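Local atomic coordinates of oxysterol-binding protein homolog 3 (Saccharomyces cerevisiae, PDB entry 4IC4), a protein that carries lipids, sterols among them, between membranes through the cytosol in the hydrophobic pocket of its OSBP-related domain, the part seen here. Residues Phe101-Leu106 and Trp198-Thr203; Lys230-Asp236 and Gly247-Ile253. All coordinates share one frame; numbering follows the deposited sequence.

Contact 1: residues Phe101-Leu106 and Trp198-Thr203; sequences FAISFL and WTQPTT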
ATOM      1  N   PHE A 101      -6.289  -1.585  12.442  1.00  9.72           N
ATOM      2  CA  PHE A 101      -5.158  -1.370  11.547  1.00  9.73           C
ATOM      3  C   PHE A 101      -5.416  -2.010  10.186  1.00  8.88           C
ATOM      4  O   PHE A 101      -5.180  -1.395   9.150  1.00 10.42           O
ATOM      5  CB  PHE A 101      -3.880  -1.960  12.148  1.00  8.72           C
ATOM      6  CG  PHE A 101      -2.685  -1.861  11.238  1.00  8.10           C
ATOM      7  CD1 PHE A 101      -2.014  -0.651  11.079  1.00  8.74           C
ATOM      8  CD2 PHE A 101      -2.257  -2.967  10.514  1.00  9.32           C
ATOM      9  CE1 PHE A 101      -0.929  -0.547  10.206  1.00  8.54           C
ATOM     10  CE2 PHE A 101      -1.171  -2.872   9.636  1.00  9.86           C
ATOM     11  CZ  PHE A 101      -0.506  -1.657   9.484  1.00 10.04           C
ATOM     12  N   ALA A 102      -5.915  -3.244  10.196  1.00  9.90           N
ATOM     13  CA  ALA A 102      -6.186  -3.976   8.963  1.00  9.17           C
ATOM     14  C   ALA A 102      -7.179  -3.282   8.037  1.00  9.47           C
ATOM     15  O   ALA A 102      -7.063  -3.366   6.815  1.00  9.88           O
ATOM     16  CB  ALA A 102      -6.682  -5.379   9.294  1.00 10.45           C
ATOM     17  N   ILE A 103      -8.156  -2.601   8.624  1.00  9.97           N
ATOM     18  CA  ILE A 103      -9.177  -1.900   7.856  1.00 11.03           C
ATOM     19  C   ILE A 103      -8.764  -0.478   7.468  1.00  9.85           C
ATOM     20  O   ILE A 103      -9.181   0.034   6.427  1.00 11.25           O
ATOM     21  CB  ILE A 103     -10.490  -1.809   8.672  1.00 14.92           C
ATOM     22  CG1 ILE A 103     -11.040  -3.214   8.930  1.00 15.40           C
ATOM     23  CG2 ILE A 103     -11.513  -0.953   7.937  1.00 17.62           C
ATOM     24  CD1 ILE A 103     -12.194  -3.249   9.919  1.00 21.38           C
ATOM     25  N   SER A 104      -7.930   0.144   8.296  1.00 10.80           N
ATOM     26  CA  SER A 104      -7.530   1.531   8.083  1.00 10.50           C
ATOM     27  C   SER A 104      -7.011   1.934   6.713  1.00  9.62           C
ATOM     28  O   SER A 104      -7.279   3.050   6.265  1.00 10.55           O
ATOM     29  CB  SER A 104      -6.510   1.960   9.144  1.00  9.67           C
ATOM     30  OG  SER A 104      -5.280   1.278   8.998  1.00 10.30           O
ATOM     31  N   PHE A 105      -6.285   1.050   6.040  1.00 10.51           N
ATOM     32  CA  PHE A 105      -5.732   1.405   4.740  1.00 10.33           C
ATOM     33  C   PHE A 105      -6.801   1.802   3.720  1.00 10.25           C
ATOM     34  O   PHE A 105      -6.524   2.566   2.795  1.00 10.08           O
ATOM     35  CB  PHE A 105      -4.885   0.260   4.175  1.00 11.78           C
ATOM     36  CG  PHE A 105      -5.685  -0.786   3.469  1.00 11.33           C
ATOM     37  CD1 PHE A 105      -6.426  -1.717   4.183  1.00 11.25           C
ATOM     38  CD2 PHE A 105      -5.731  -0.815   2.076  1.00 10.53           C
ATOM     39  CE1 PHE A 105      -7.204  -2.664   3.524  1.00 12.94           C
ATOM     40  CE2 PHE A 105      -6.508  -1.759   1.404  1.00 13.33           C
ATOM     41  CZ  PHE A 105      -7.247  -2.687   2.131  1.00 12.42           C
ATOM     42  N   LEU A 106      -8.017   1.286   3.882  1.00  9.59           N
ATOM     43  CA  LEU A 106      -9.097   1.603   2.950  1.00  9.75           C
ATOM     44  C   LEU A 106      -9.410   3.094   2.909  1.00 10.28           C
ATOM     45  O   LEU A 106      -9.864   3.611   1.889  1.00  9.63           O
ATOM     46  CB  LEU A 106     -10.371   0.848   3.331  1.00 10.64           C
ATOM     47  CG  LEU A 106     -10.355  -0.665   3.147  1.00  9.89           C
ATOM     48  CD1 LEU A 106     -11.578  -1.264   3.834  1.00 12.21           C
ATOM     49  CD2 LEU A 106     -10.346  -1.004   1.663  1.00 12.58           C
ATOM     50  N   TRP A 198      -3.730 -11.924   8.074  1.00 12.19           N
ATOM     51  CA  TRP A 198      -4.932 -11.575   7.342  1.00 11.30           C
ATOM     52  C   TRP A 198      -4.592 -11.242   5.901  1.00 11.46           C
ATOM     53  O   TRP A 198      -3.445 -10.926   5.576  1.00 11.15           O
ATOM     54  CB  TRP A 198      -5.662 -10.394   8.009  1.00 11.55           C
ATOM     55  CG  TRP A 198      -5.022  -9.040   7.848  1.00 11.29           C
ATOM     56  CD1 TRP A 198      -5.257  -8.131   6.854  1.00 11.68           C
ATOM     57  CD2 TRP A 198      -4.073  -8.431   8.731  1.00 11.56           C
ATOM     58  NE1 TRP A 198      -4.516  -6.991   7.068  1.00 11.31           N
ATOM     59  CE2 TRP A 198      -3.779  -7.150   8.212  1.00 11.90           C
ATOM     60  CE3 TRP A 198      -3.440  -8.846   9.911  1.00 10.23           C
ATOM     61  CZ2 TRP A 198      -2.879  -6.276   8.835  1.00 11.56           C
ATOM     62  CZ3 TRP A 198      -2.544  -7.975  10.533  1.00 11.03           C
ATOM     63  CH2 TRP A 198      -2.273  -6.705   9.990  1.00 10.59           C
ATOM     64  N   THR A 199      -5.592 -11.376   5.039  1.00 11.60           N
ATOM     65  CA  THR A 199      -5.462 -11.037   3.628  1.00 12.24           C
ATOM     66  C   THR A 199      -6.312  -9.783   3.488  1.00 12.76           C
ATOM     67  O   THR A 199      -7.422  -9.724   4.018  1.00 13.37           O
ATOM     68  CB  THR A 199      -6.029 -12.152   2.723  1.00 12.88           C
ATOM     69  OG1 THR A 199      -5.186 -13.306   2.810  1.00 15.21           O
ATOM     70  CG2 THR A 199      -6.096 -11.690   1.273  1.00 11.79           C
ATOM     71  N   GLN A 200      -5.802  -8.764   2.804  1.00 11.73           N
ATOM     72  CA  GLN A 200      -6.578  -7.543   2.652  1.00 13.15           C
ATOM     73  C   GLN A 200      -7.900  -7.820   1.947  1.00 13.37           C
ATOM     74  O   GLN A 200      -7.971  -8.646   1.040  1.00 15.36           O
ATOM     75  CB  GLN A 200      -5.768  -6.479   1.904  1.00 12.94           C
ATOM     76  CG  GLN A 200      -4.730  -5.824   2.805  1.00 14.34           C
ATOM     77  CD  GLN A 200      -4.046  -4.626   2.179  1.00 18.10           C
ATOM     78  OE1 GLN A 200      -3.374  -3.858   2.872  1.00 21.00           O
ATOM     79  NE2 GLN A 200      -4.204  -4.461   0.873  1.00 19.98           N
ATOM     80  N   PRO A 201      -8.968  -7.134   2.368  1.00 15.05           N
ATOM     81  CA  PRO A 201     -10.288  -7.328   1.765  1.00 16.12           C
ATOM     82  C   PRO A 201     -10.369  -6.930   0.300  1.00 16.13           C
ATOM     83  O   PRO A 201      -9.577  -6.126  -0.189  1.00 17.65           O
ATOM     84  CB  PRO A 201     -11.194  -6.472   2.641  1.00 15.51           C
ATOM     85  CG  PRO A 201     -10.299  -5.346   3.023  1.00 15.54           C
ATOM     86  CD  PRO A 201      -9.008  -6.059   3.374  1.00 15.81           C
ATOM     87  N   THR A 202     -11.344  -7.512  -0.387  1.00 17.29           N
ATOM     88  CA  THR A 202     -11.583  -7.235  -1.791  1.00 17.69           C
ATOM     89  C   THR A 202     -12.243  -5.867  -1.904  1.00 16.63           C
ATOM     90  O   THR A 202     -13.059  -5.497  -1.060  1.00 15.60           O
ATOM     91  CB  THR A 202     -12.549  -8.278  -2.399  1.00 18.46           C
ATOM     92  OG1 THR A 202     -12.003  -9.593  -2.234  1.00 20.39           O
ATOM     93  CG2 THR A 202     -12.779  -8.000  -3.875  1.00 19.87           C
ATOM     94  N   THR A 203     -11.874  -5.113  -2.931  1.00 15.63           N
ATOM     95  CA  THR A 203     -12.476  -3.808  -3.166  1.00 15.39           C
ATOM     96  C   THR A 203     -12.988  -3.803  -4.599  1.00 16.25           C
ATOM     97  O   THR A 203     -12.550  -4.607  -5.421  1.00 16.44           O
ATOM     98  CB  THR A 203     -11.469  -2.651  -2.982  1.00 16.53           C
ATOM     99  OG1 THR A 203     -10.347  -2.842  -3.851  1.00 18.21           O
ATOM    100  CG2 THR A 203     -10.998  -2.584  -1.539  1.00 16.01           C
TER
HETATM  101  O   HOH W   1      -4.412  -4.015   5.985  1.00 15.80           O

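Contact 2: residues Lys230-Asp236 and Gly247-Ile253; sequences KSHILFD and GFKVSII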
ATOM      1  N   LYS A 230     -10.162 -14.546  16.854  1.00 17.49           N
ATOM      2  CA  LYS A 230     -10.504 -14.285  15.467  1.00 18.59           C
ATOM      3  C   LYS A 230     -11.383 -13.051  15.393  1.00 17.89           C
ATOM      4  O   LYS A 230     -12.209 -12.807  16.274  1.00 18.88           O
ATOM      5  CB  LYS A 230     -11.243 -15.476  14.849  1.00 21.92           C
ATOM      6  CG  LYS A 230     -12.561 -15.812  15.523  1.00 26.20           C
ATOM      7  CD  LYS A 230     -13.345 -16.845  14.725  1.00 29.75           C
ATOM      8  CE  LYS A 230     -13.790 -16.284  13.384  1.00 30.76           C
ATOM      9  NZ  LYS A 230     -14.639 -15.069  13.551  1.00 32.83           N
ATOM     10  N   SER A 231     -11.189 -12.260  14.346  1.00 16.01           N
ATOM     11  CA  SER A 231     -11.979 -11.059  14.145  1.00 16.04           C
ATOM     12  C   SER A 231     -12.628 -11.182  12.775  1.00 16.89           C
ATOM     13  O   SER A 231     -11.960 -11.490  11.788  1.00 18.11           O
ATOM     14  CB  SER A 231     -11.092  -9.815  14.199  1.00 17.75           C
ATOM     15  OG  SER A 231     -11.862  -8.635  14.058  1.00 20.58           O
ATOM     16  N   HIS A 232     -13.934 -10.950  12.725  1.00 15.77           N
ATOM     17  CA  HIS A 232     -14.688 -11.046  11.486  1.00 16.78           C
ATOM     18  C   HIS A 232     -15.197  -9.669  11.080  1.00 17.17           C
ATOM     19  O   HIS A 232     -16.031  -9.076  11.764  1.00 16.15           O
ATOM     20  CB  HIS A 232     -15.851 -12.024  11.681  1.00 20.76           C
ATOM     21  CG  HIS A 232     -16.646 -12.285  10.441  1.00 24.55           C
ATOM     22  ND1 HIS A 232     -17.655 -11.449  10.014  1.00 26.84           N
ATOM     23  CD2 HIS A 232     -16.576 -13.286   9.534  1.00 26.18           C
ATOM     24  CE1 HIS A 232     -18.175 -11.927   8.898  1.00 26.35           C
ATOM     25  NE2 HIS A 232     -17.538 -13.041   8.584  1.00 27.59           N
ATOM     26  N   ILE A 233     -14.681  -9.158   9.965  1.00 14.75           N
ATOM     27  CA  ILE A 233     -15.070  -7.843   9.467  1.00 15.70           C
ATOM     28  C   ILE A 233     -16.016  -7.984   8.286  1.00 15.46           C
ATOM     29  O   ILE A 233     -15.673  -8.605   7.284  1.00 16.81           O
ATOM     30  CB  ILE A 233     -13.839  -7.023   9.001  1.00 15.92           C
ATOM     31  CG1 ILE A 233     -12.864  -6.819  10.162  1.00 17.70           C
ATOM     32  CG2 ILE A 233     -14.283  -5.673   8.470  1.00 16.77           C
ATOM     33  CD1 ILE A 233     -12.005  -8.022  10.474  1.00 18.95           C
ATOM     34  N   LEU A 234     -17.209  -7.410   8.412  1.00 17.26           N
ATOM     35  CA  LEU A 234     -18.194  -7.468   7.339  1.00 18.10           C
ATOM     36  C   LEU A 234     -18.558  -6.066   6.875  1.00 18.25           C
ATOM     37  O   LEU A 234     -18.934  -5.213   7.676  1.00 16.86           O
ATOM     38  CB  LEU A 234     -19.455  -8.207   7.803  1.00 21.61           C
ATOM     39  CG  LEU A 234     -20.201  -7.684   9.032  1.00 26.42           C
ATOM     40  CD1 LEU A 234     -21.560  -8.359   9.122  1.00 28.62           C
ATOM     41  CD2 LEU A 234     -19.389  -7.947  10.289  1.00 29.60           C
ATOM     42  N   PHE A 235     -18.440  -5.830   5.574  1.00 17.11           N
ATOM     43  CA  PHE A 235     -18.752  -4.528   5.004  1.00 17.99           C
ATOM     44  C   PHE A 235     -20.210  -4.455   4.561  1.00 19.50           C
ATOM     45  O   PHE A 235     -20.767  -5.440   4.074  1.00 21.64           O
ATOM     46  CB  PHE A 235     -17.823  -4.252   3.821  1.00 16.91           C
ATOM     47  CG  PHE A 235     -16.371  -4.201   4.202  1.00 15.92           C
ATOM     48  CD1 PHE A 235     -15.847  -3.083   4.840  1.00 14.79           C
ATOM     49  CD2 PHE A 235     -15.542  -5.290   3.968  1.00 15.39           C
ATOM     50  CE1 PHE A 235     -14.513  -3.051   5.242  1.00 14.37           C
ATOM     51  CE2 PHE A 235     -14.209  -5.266   4.367  1.00 14.67           C
ATOM     52  CZ  PHE A 235     -13.697  -4.146   5.004  1.00 14.58           C
ATOM     53  N   ASP A 236     -20.821  -3.288   4.737  1.00 20.26           N
ATOM     54  CA  ASP A 236     -22.217  -3.089   4.352  1.00 21.38           C
ATOM     55  C   ASP A 236     -22.399  -3.335   2.862  1.00 23.50           C
ATOM     56  O   ASP A 236     -21.534  -2.991   2.058  1.00 22.60           O
ATOM     57  CB  ASP A 236     -22.669  -1.664   4.672  1.00 21.31           C
ATOM     58  CG  ASP A 236     -22.765  -1.396   6.160  1.00 21.28           C
ATOM     59  OD1 ASP A 236     -22.585  -2.340   6.956  1.00 23.39           O
ATOM     60  OD2 ASP A 236     -23.029  -0.232   6.531  1.00 22.31           O
ATOM     61  N   GLY A 247     -19.944   1.838   5.649  1.00 16.18           N
ATOM     62  CA  GLY A 247     -20.010   1.232   6.966  1.00 16.33           C
ATOM     63  C   GLY A 247     -19.566  -0.216   7.040  1.00 14.11           C
ATOM     64  O   GLY A 247     -19.516  -0.924   6.032  1.00 15.93           O
ATOM     65  N   PHE A 248     -19.236  -0.661   8.245  1.00 15.13           N
ATOM     66  CA  PHE A 248     -18.809  -2.037   8.449  1.00 15.20           C
ATOM     67  C   PHE A 248     -18.924  -2.404   9.921  1.00 16.11           C
ATOM     68  O   PHE A 248     -18.989  -1.531  10.785  1.00 16.68           O
ATOM     69  CB  PHE A 248     -17.368  -2.223   7.964  1.00 15.40           C
ATOM     70  CG  PHE A 248     -16.348  -1.493   8.789  1.00 14.76           C
ATOM     71  CD1 PHE A 248     -15.828  -2.065   9.944  1.00 16.94           C
ATOM     72  CD2 PHE A 248     -15.918  -0.226   8.416  1.00 15.96           C
ATOM     73  CE1 PHE A 248     -14.891  -1.380  10.717  1.00 18.31           C
ATOM     74  CE2 PHE A 248     -14.986   0.464   9.178  1.00 14.16           C
ATOM     75  CZ  PHE A 248     -14.469  -0.112  10.330  1.00 17.08           C
ATOM     76  N   LYS A 249     -18.959  -3.703  10.192  1.00 16.04           N
ATOM     77  CA  LYS A 249     -19.069  -4.210  11.551  1.00 17.27           C
ATOM     78  C   LYS A 249     -17.940  -5.199  11.793  1.00 15.82           C
ATOM     79  O   LYS A 249     -17.478  -5.868  10.867  1.00 18.23           O
ATOM     80  CB  LYS A 249     -20.414  -4.917  11.747  1.00 19.78           C
ATOM     81  CG  LYS A 249     -21.636  -4.024  11.586  1.00 23.79           C
ATOM     82  CD  LYS A 249     -21.720  -2.985  12.693  1.00 27.63           C
ATOM     83  CE  LYS A 249     -23.041  -2.227  12.633  1.00 29.85           C
ATOM     84  NZ  LYS A 249     -23.169  -1.232  13.731  1.00 33.16           N
ATOM     85  N   VAL A 250     -17.486  -5.278  13.036  1.00 15.32           N
ATOM     86  CA  VAL A 250     -16.418  -6.198  13.397  1.00 14.81           C
ATOM     87  C   VAL A 250     -16.863  -7.038  14.583  1.00 16.25           C
ATOM     88  O   VAL A 250     -17.302  -6.504  15.602  1.00 17.92           O
ATOM     89  CB  VAL A 250     -15.128  -5.449  13.793  1.00 15.05           C
ATOM     90  CG1 VAL A 250     -14.005  -6.443  14.062  1.00 14.38           C
ATOM     91  CG2 VAL A 250     -14.732  -4.475  12.693  1.00 13.65           C
ATOM     92  N   SER A 251     -16.759  -8.353  14.440  1.00 15.97           N
ATOM     93  CA  SER A 251     -17.134  -9.267  15.510  1.00 17.91           C
ATOM     94  C   SER A 251     -15.869  -9.942  16.022  1.00 18.26           C
ATOM     95  O   SER A 251     -15.205 -10.676  15.283  1.00 19.09           O
ATOM     96  CB  SER A 251     -18.117 -10.318  14.991  1.00 19.88           C
ATOM     97  OG  SER A 251     -19.298  -9.711  14.499  1.00 22.92           O
ATOM     98  N   ILE A 252     -15.530  -9.677  17.279  1.00 18.78           N
ATOM     99  CA  ILE A 252     -14.342 -10.253  17.895  1.00 19.83           C
ATOM    100  C   ILE A 252     -14.719 -11.512  18.663  1.00 21.21           C
ATOM    101  O   ILE A 252     -15.539 -11.465  19.578  1.00 19.92           O
ATOM    102  CB  ILE A 252     -13.683  -9.258  18.872  1.00 21.25           C
ATOM    103  CG1 ILE A 252     -13.290  -7.976  18.131  1.00 24.85           C
ATOM    104  CG2 ILE A 252     -12.466  -9.895  19.520  1.00 20.93           C
ATOM    105  CD1 ILE A 252     -12.265  -8.183  17.038  1.00 27.98           C
ATOM    106  N   ILE A 253     -14.113 -12.633  18.292  1.00 21.86           N
ATOM    107  CA  ILE A 253     -14.408 -13.903  18.939  1.00 23.83           C
ATOM    108  C   ILE A 253     -13.172 -14.521  19.583  1.00 23.82           C
ATOM    109  O   ILE A 253     -12.332 -15.106  18.899  1.00 23.05           O
ATOM    110  CB  ILE A 253     -14.989 -14.912  17.923  1.00 24.96           C
ATOM    111  CG1 ILE A 253     -16.224 -14.315  17.243  1.00 26.80           C
ATOM    112  CG2 ILE A 253     -15.351 -16.212  18.628  1.00 26.68           C
ATOM    113  CD1 ILE A 253     -17.369 -14.015  18.188  1.00 29.48           C
TER
HETATM  114  O   HOH W   2     -22.676   1.972   4.659  1.00 26.24           O

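Contact 1: residues Phe101-Leu106 and Trp198-Thr203
Leu106, in the 3-10 segment after helix 94-104, faces Thr203 with CA atoms 8.8 Å apart, and the backbones draw closest at Ala102 and Gln200, CA to CA 7.3 Å. Ala102 makes a CH-pi contact, its CB standing over the indole face of Trp198, 3.7 Å from the centroid of the five-membered ring. Phe101 meets the far end of the same indole, CD2 lying 3.8 Å from Trp198 CZ2, and the two side chains cross at about a right angle. The main stack is Phe105 on Gln200: ring and amide planes lie 10° apart, with Gln200 OE1 over the ring centre, while Pro201 CD comes to the ring edge, 3.8 Å from Phe105 CE1. Phe105 chi1, at 84°, sets CG between backbone N and carbonyl carbon and turns the ring to the amide; a serine here would probably strip the Gln200 amide of the surface it lies on and open a gap beside Pro201. The Leu106 and Thr203 side chains slide past each other in opposite directions, Leu106 CD2 3.6 Å from Thr203 CG2. A water accepts from Trp198 NE1 at 3.2 Å and also lies 2.9 Å from Ala102 O. The end of helix 94-104 and the 3-10 turn after it are thus fastened to the strand end and loop 198-203 of the ORD barrel wall by apolar and pi contacts, with water as the polar go-between.

Contact 2: residues Lys230-Asp236 and Gly247-Ile253
Ile233 lies alongside Val250, its CG1 3.9 Å from Val250 CG2, and both side chains point to the face of the sheet that meets helix 94-104. The motif is an antiparallel beta hairpin in the wall of the ORD barrel, its strand axes 165° apart in direction and joined on either side by strands 214-225 and 263-268. Phe235 and Phe248, on that same face, form a non-hydrogen-bonded pair in which Phe235 CD1 comes within 3.6 Å of Phe248 CB. The Phe235 ring also takes Ile233 CG2 over one of its faces, 3.8 Å above the plane and toward the rim. His232 with Ser251 and Leu234 with Lys249 are the hydrogen-bonded pairs in between, and Lys230 with Ile253 is a third at the end of the ladder. In the last, the two bonds differ, for Ile253 N meets Lys230 O nearly along the C=O axis at 2.8 Å, whereas Lys230 N stands above the carbonyl plane of Ile253 O at 3.0 Å. On the opposite face Lys230 runs beside Ile253, CG 3.5 Å from Ile253 CB. Its chi1 of 61° puts CG between backbone N and carbonyl carbon, which sets it against Ile253 CB. Lys249, on this more polar face, forms a salt bridge with Glu276. Near the turn, Asp236 N donates to Gly247 O in a straight bond, and a water closes the end, giving a proton to Asp236 OD2 and accepting one from Gly247 N, each at 2.9 Å.

In the fold
From the N terminus the chain passes through three shorter helices, lays down helix 94-104, then builds barrel strands from 127-132 onward before returning at 198-203, where contact 1 closes a loop of 91 intervening residues without a helix. It goes on through strands 203-206 and 214-225 into the hairpin of contact 2, which closes a loop of only ten residues. The two are in series, neither nested nor crossed, yet they meet in space: Ile103 CD1 packs 3.4 Å from Phe248 CE1, and Phe235 reaches both Leu106 and Pro201. The pair illustrates how distant and local closures cooperate, one pinning a helix to the barrel, the other extending the wall it rests on.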